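Long-range contact in LbaCas13a H328A (C2c2) (Lachnospiraceae bacterium NK4A179, PDB 5WLH), which binds and probably processes pre-crRNA as the guide-carrying nuclease of a CRISPR system, which cleaves RNA: residues H614-F628 with L893-Y907. Numbering follows the deposited sequence.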
# COMPACT_ATOMS: atom_id res chain seq x y z
N HIS A 614 -25.52 -9.39 -11.55
CA HIS A 614 -25.07 -8.49 -10.50
C HIS A 614 -26.11 -8.40 -9.37
O HIS A 614 -25.80 -8.71 -8.22
CB HIS A 614 -24.79 -7.10 -11.07
CG HIS A 614 -23.92 -6.25 -10.19
ND1 HIS A 614 -22.66 -6.65 -9.79
CD2 HIS A 614 -24.11 -5.02 -9.66
CE1 HIS A 614 -22.13 -5.71 -9.03
NE2 HIS A 614 -22.99 -4.71 -8.94
N ASN A 615 -27.32 -7.98 -9.73
CA ASN A 615 -28.45 -7.92 -8.81
C ASN A 615 -29.36 -9.14 -8.94
O ASN A 615 -30.50 -9.11 -8.46
CB ASN A 615 -29.27 -6.65 -9.03
CG ASN A 615 -28.40 -5.41 -9.13
OD1 ASN A 615 -27.26 -5.39 -8.66
ND2 ASN A 615 -28.93 -4.36 -9.75
N ASN A 616 -28.87 -10.21 -9.58
CA ASN A 616 -29.64 -11.45 -9.78
C ASN A 616 -28.81 -12.61 -9.23
O ASN A 616 -28.19 -13.36 -9.99
CB ASN A 616 -29.99 -11.65 -11.25
CG ASN A 616 -31.01 -10.65 -11.75
OD1 ASN A 616 -31.90 -10.22 -11.00
ND2 ASN A 616 -30.91 -10.29 -13.03
N GLY A 617 -28.79 -12.76 -7.91
CA GLY A 617 -28.08 -13.87 -7.30
C GLY A 617 -28.81 -15.18 -7.53
O GLY A 617 -30.03 -15.27 -7.39
N LYS A 618 -28.04 -16.22 -7.88
CA LYS A 618 -28.59 -17.55 -8.14
C LYS A 618 -28.93 -18.30 -6.86
O LYS A 618 -29.70 -19.27 -6.92
CB LYS A 618 -27.59 -18.38 -8.95
CG LYS A 618 -26.49 -19.02 -8.10
CD LYS A 618 -25.34 -19.55 -8.94
CE LYS A 618 -25.70 -20.86 -9.62
NZ LYS A 618 -25.30 -22.05 -8.81
N TRP A 619 -28.35 -17.91 -5.73
CA TRP A 619 -28.58 -18.59 -4.47
C TRP A 619 -29.99 -18.31 -3.96
O TRP A 619 -30.78 -17.58 -4.57
CB TRP A 619 -27.56 -18.16 -3.43
CG TRP A 619 -27.57 -16.68 -3.19
CD1 TRP A 619 -28.32 -15.99 -2.27
CD2 TRP A 619 -26.80 -15.69 -3.89
NE1 TRP A 619 -28.07 -14.64 -2.37
CE2 TRP A 619 -27.14 -14.43 -3.35
CE3 TRP A 619 -25.84 -15.75 -4.91
CZ2 TRP A 619 -26.56 -13.24 -3.79
CZ3 TRP A 619 -25.27 -14.56 -5.36
CH2 TRP A 619 -25.63 -13.33 -4.80
N ASN A 620 -30.29 -18.88 -2.81
CA ASN A 620 -31.57 -18.68 -2.14
C ASN A 620 -31.55 -17.31 -1.47
O ASN A 620 -31.16 -17.17 -0.31
CB ASN A 620 -31.83 -19.79 -1.14
CG ASN A 620 -33.24 -19.78 -0.63
OD1 ASN A 620 -33.88 -18.73 -0.58
ND2 ASN A 620 -33.74 -20.96 -0.24
N LYS A 621 -31.97 -16.28 -2.21
CA LYS A 621 -31.93 -14.93 -1.67
C LYS A 621 -32.86 -14.78 -0.49
O LYS A 621 -32.57 -14.01 0.43
CB LYS A 621 -32.31 -13.90 -2.74
CG LYS A 621 -31.44 -13.94 -4.00
CD LYS A 621 -31.93 -12.88 -4.99
CE LYS A 621 -33.46 -12.76 -4.96
NZ LYS A 621 -34.05 -12.68 -6.32
N GLU A 622 -33.98 -15.51 -0.48
CA GLU A 622 -34.88 -15.43 0.65
C GLU A 622 -34.22 -15.97 1.91
O GLU A 622 -34.39 -15.41 3.00
CB GLU A 622 -36.18 -16.19 0.35
CG GLU A 622 -37.04 -15.51 -0.72
CD GLU A 622 -36.50 -15.71 -2.14
OE1 GLU A 622 -35.95 -16.79 -2.44
OE2 GLU A 622 -36.64 -14.78 -2.95
N LEU A 623 -33.45 -17.05 1.78
CA LEU A 623 -32.76 -17.60 2.94
C LEU A 623 -31.73 -16.61 3.49
O LEU A 623 -31.76 -16.27 4.68
CB LEU A 623 -32.09 -18.92 2.57
CG LEU A 623 -31.09 -19.52 3.57
CD1 LEU A 623 -31.71 -19.77 4.94
CD2 LEU A 623 -30.48 -20.78 2.99
N ILE A 624 -30.85 -16.11 2.63
CA ILE A 624 -29.81 -15.17 3.07
C ILE A 624 -30.44 -13.92 3.68
O ILE A 624 -30.02 -13.44 4.74
CB ILE A 624 -28.86 -14.83 1.91
CG1 ILE A 624 -28.28 -16.10 1.28
CG2 ILE A 624 -27.73 -13.90 2.39
CD1 ILE A 624 -27.44 -16.93 2.24
N SER A 625 -31.47 -13.39 3.02
CA SER A 625 -32.16 -12.21 3.54
C SER A 625 -32.80 -12.47 4.89
O SER A 625 -32.76 -11.62 5.78
CB SER A 625 -33.22 -11.75 2.53
OG SER A 625 -34.11 -10.83 3.14
N ALA A 626 -33.40 -13.65 5.07
CA ALA A 626 -34.00 -13.98 6.36
C ALA A 626 -32.93 -14.17 7.42
O ALA A 626 -33.16 -13.85 8.60
CB ALA A 626 -34.86 -15.24 6.24
N MET A 627 -31.77 -14.70 7.04
CA MET A 627 -30.68 -14.81 8.01
C MET A 627 -30.17 -13.44 8.41
O MET A 627 -29.88 -13.20 9.59
CB MET A 627 -29.55 -15.65 7.44
CG MET A 627 -29.85 -17.14 7.43
SD MET A 627 -28.48 -18.10 6.78
CE MET A 627 -27.39 -18.22 8.21
N PHE A 628 -30.07 -12.51 7.45
CA PHE A 628 -29.69 -11.15 7.81
C PHE A 628 -30.68 -10.54 8.78
O PHE A 628 -30.30 -9.95 9.79
CB PHE A 628 -29.57 -10.27 6.57
CG PHE A 628 -29.18 -8.85 6.90
CD1 PHE A 628 -27.87 -8.55 7.24
CD2 PHE A 628 -30.12 -7.84 6.90
CE1 PHE A 628 -27.51 -7.25 7.55
CE2 PHE A 628 -29.77 -6.55 7.22
CZ PHE A 628 -28.46 -6.25 7.55
N LEU A 893 -32.91 -1.02 6.63
CA LEU A 893 -31.89 -1.86 6.01
C LEU A 893 -32.41 -3.26 5.72
O LEU A 893 -32.01 -3.87 4.71
CB LEU A 893 -30.67 -1.92 6.92
CG LEU A 893 -29.44 -2.62 6.35
CD1 LEU A 893 -29.03 -1.97 5.02
CD2 LEU A 893 -28.31 -2.58 7.37
N ILE A 894 -33.28 -3.79 6.58
CA ILE A 894 -33.77 -5.16 6.41
C ILE A 894 -34.43 -5.32 5.04
O ILE A 894 -34.09 -6.23 4.28
CB ILE A 894 -34.74 -5.52 7.54
CG1 ILE A 894 -33.99 -5.56 8.88
CG2 ILE A 894 -35.42 -6.85 7.26
CD1 ILE A 894 -34.92 -5.52 10.09
N SER A 895 -35.36 -4.43 4.70
CA SER A 895 -36.04 -4.55 3.41
C SER A 895 -35.08 -4.32 2.25
O SER A 895 -35.25 -4.92 1.18
CB SER A 895 -37.23 -3.59 3.33
OG SER A 895 -36.82 -2.24 3.43
N ARG A 896 -34.07 -3.48 2.44
CA ARG A 896 -33.15 -3.22 1.34
C ARG A 896 -32.24 -4.41 1.08
O ARG A 896 -31.94 -4.73 -0.07
CB ARG A 896 -32.36 -1.94 1.62
CG ARG A 896 -33.25 -0.70 1.57
CD ARG A 896 -32.46 0.59 1.45
NE ARG A 896 -31.72 0.90 2.67
CZ ARG A 896 -32.21 1.54 3.73
NH1 ARG A 896 -33.48 1.94 3.75
NH2 ARG A 896 -31.44 1.78 4.78
N VAL A 897 -31.81 -5.11 2.14
CA VAL A 897 -31.04 -6.34 1.94
C VAL A 897 -31.90 -7.42 1.31
O VAL A 897 -31.43 -8.19 0.47
CB VAL A 897 -30.42 -6.81 3.27
CG1 VAL A 897 -29.86 -8.24 3.13
CG2 VAL A 897 -29.34 -5.83 3.68
N ALA A 898 -33.18 -7.48 1.69
CA ALA A 898 -34.07 -8.48 1.10
C ALA A 898 -34.12 -8.33 -0.42
O ALA A 898 -34.13 -9.33 -1.15
CB ALA A 898 -35.48 -8.35 1.70
N GLY A 899 -34.13 -7.10 -0.91
CA GLY A 899 -34.23 -6.84 -2.33
C GLY A 899 -32.92 -6.62 -3.07
O GLY A 899 -32.96 -6.19 -4.23
N SER A 900 -31.77 -6.90 -2.45
CA SER A 900 -30.47 -6.63 -3.06
C SER A 900 -29.56 -7.85 -2.94
O SER A 900 -29.05 -8.15 -1.85
CB SER A 900 -29.82 -5.41 -2.43
OG SER A 900 -28.50 -5.23 -2.93
N SER A 901 -29.33 -8.53 -4.07
CA SER A 901 -28.27 -9.53 -4.14
C SER A 901 -26.91 -8.95 -3.76
O SER A 901 -26.10 -9.63 -3.11
CB SER A 901 -28.21 -10.12 -5.55
OG SER A 901 -29.26 -11.04 -5.76
N GLU A 902 -26.64 -7.70 -4.14
CA GLU A 902 -25.33 -7.12 -3.86
C GLU A 902 -25.13 -6.87 -2.36
O GLU A 902 -24.06 -7.15 -1.82
CB GLU A 902 -25.12 -5.84 -4.65
CG GLU A 902 -23.75 -5.19 -4.41
CD GLU A 902 -22.61 -5.96 -5.05
OE1 GLU A 902 -22.88 -6.81 -5.93
OE2 GLU A 902 -21.44 -5.69 -4.67
N LEU A 903 -26.16 -6.35 -1.68
CA LEU A 903 -26.05 -6.22 -0.23
C LEU A 903 -25.85 -7.58 0.43
O LEU A 903 -25.07 -7.72 1.37
CB LEU A 903 -27.28 -5.52 0.35
CG LEU A 903 -27.29 -3.99 0.20
CD1 LEU A 903 -28.57 -3.39 0.77
CD2 LEU A 903 -26.04 -3.34 0.86
N GLN A 904 -26.54 -8.61 -0.08
CA GLN A 904 -26.33 -9.95 0.48
C GLN A 904 -24.88 -10.41 0.33
O GLN A 904 -24.35 -11.09 1.22
CB GLN A 904 -27.31 -10.93 -0.17
CG GLN A 904 -28.76 -10.59 0.22
CD GLN A 904 -29.77 -11.56 -0.39
OE1 GLN A 904 -29.40 -12.59 -0.95
NE2 GLN A 904 -31.04 -11.20 -0.32
N LYS A 905 -24.23 -10.07 -0.77
CA LYS A 905 -22.82 -10.41 -0.93
C LYS A 905 -21.96 -9.73 0.13
O LYS A 905 -21.09 -10.36 0.74
CB LYS A 905 -22.31 -10.02 -2.31
CG LYS A 905 -22.94 -10.73 -3.49
CD LYS A 905 -22.23 -10.19 -4.73
CE LYS A 905 -23.08 -10.31 -5.96
NZ LYS A 905 -22.41 -9.60 -7.07
N TRP A 906 -22.13 -8.41 0.30
CA TRP A 906 -21.34 -7.71 1.32
C TRP A 906 -21.57 -8.33 2.68
O TRP A 906 -20.65 -8.45 3.49
CB TRP A 906 -21.70 -6.23 1.36
CG TRP A 906 -21.18 -5.48 0.21
CD1 TRP A 906 -21.88 -5.11 -0.90
CD2 TRP A 906 -19.85 -4.99 0.04
NE1 TRP A 906 -21.05 -4.42 -1.76
CE2 TRP A 906 -19.80 -4.33 -1.21
CE3 TRP A 906 -18.69 -5.06 0.81
CZ2 TRP A 906 -18.64 -3.74 -1.70
CZ3 TRP A 906 -17.54 -4.46 0.33
CH2 TRP A 906 -17.52 -3.81 -0.92
N TYR A 907 -22.82 -8.70 2.95
CA TYR A 907 -23.16 -9.36 4.20
C TYR A 907 -22.37 -10.64 4.39
O TYR A 907 -21.64 -10.79 5.37
CB TYR A 907 -24.66 -9.64 4.22
CG TYR A 907 -25.11 -10.48 5.38
CD1 TYR A 907 -24.65 -10.24 6.67
CD2 TYR A 907 -26.04 -11.50 5.19
CE1 TYR A 907 -25.08 -11.02 7.74
CE2 TYR A 907 -26.47 -12.28 6.24
CZ TYR A 907 -26.01 -12.03 7.52
OH TYR A 907 -26.46 -12.81 8.56
O HOH W 1 -33.59 -8.78 5.32
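Trp619 NE1 donates to Gln904 OE1 at 2.8 Å, nearly straight (N-H...O 173°) and within the indole plane, approaching close to the C=O axis although the ring and amide planes are turned 54° apart. Here helix 621-632 packs against two consecutive helices, 891-898 and 901-911, joined by the short turn at Gly899 and Ser900; the contact probably unites sequence-distant parts of the first HEPN nuclease domain. Gln904 NE2 points the other way, to Val897 O at 3.1 Å, and also makes a weak bond to Lys621 O. Val897 O takes Ser900 N on its other face, which ties the turn to the amide. With an alanine here in place of Gln904, the indole N-H would probably lose its acceptor and Val897 O its side-chain donor. In the loop leading into helix 621-632, Gly617 N donates to Ser901 OG (2.8 Å), and Ser901 O lies at the indole edge near CZ2. Lys905 runs extended past Trp619 CH2 to a salt bridge with Glu902 OE1; its NZ also pairs with Asp605, within a run matching the RxxxxH signature of HEPN domains. Glu902 OE1 sits over one face of the His614 ring, whose NE2 bonds to Ala956 O.

Helices 621-628 and 893-898 run nearly antiparallel, and Phe628 enters as a knob among Leu893, Ile894 and Val897 of the latter and Tyr907 of the next helix. With CG anti to the backbone N (chi1 180°), its ring offers a face to Val897 CG2 and its edge to the Tyr907 face, a T-shaped pair with centroids 5.0 Å apart. Beside it, one water donates to both Ser625 O and Ile894 O, the latter at 2.8 Å.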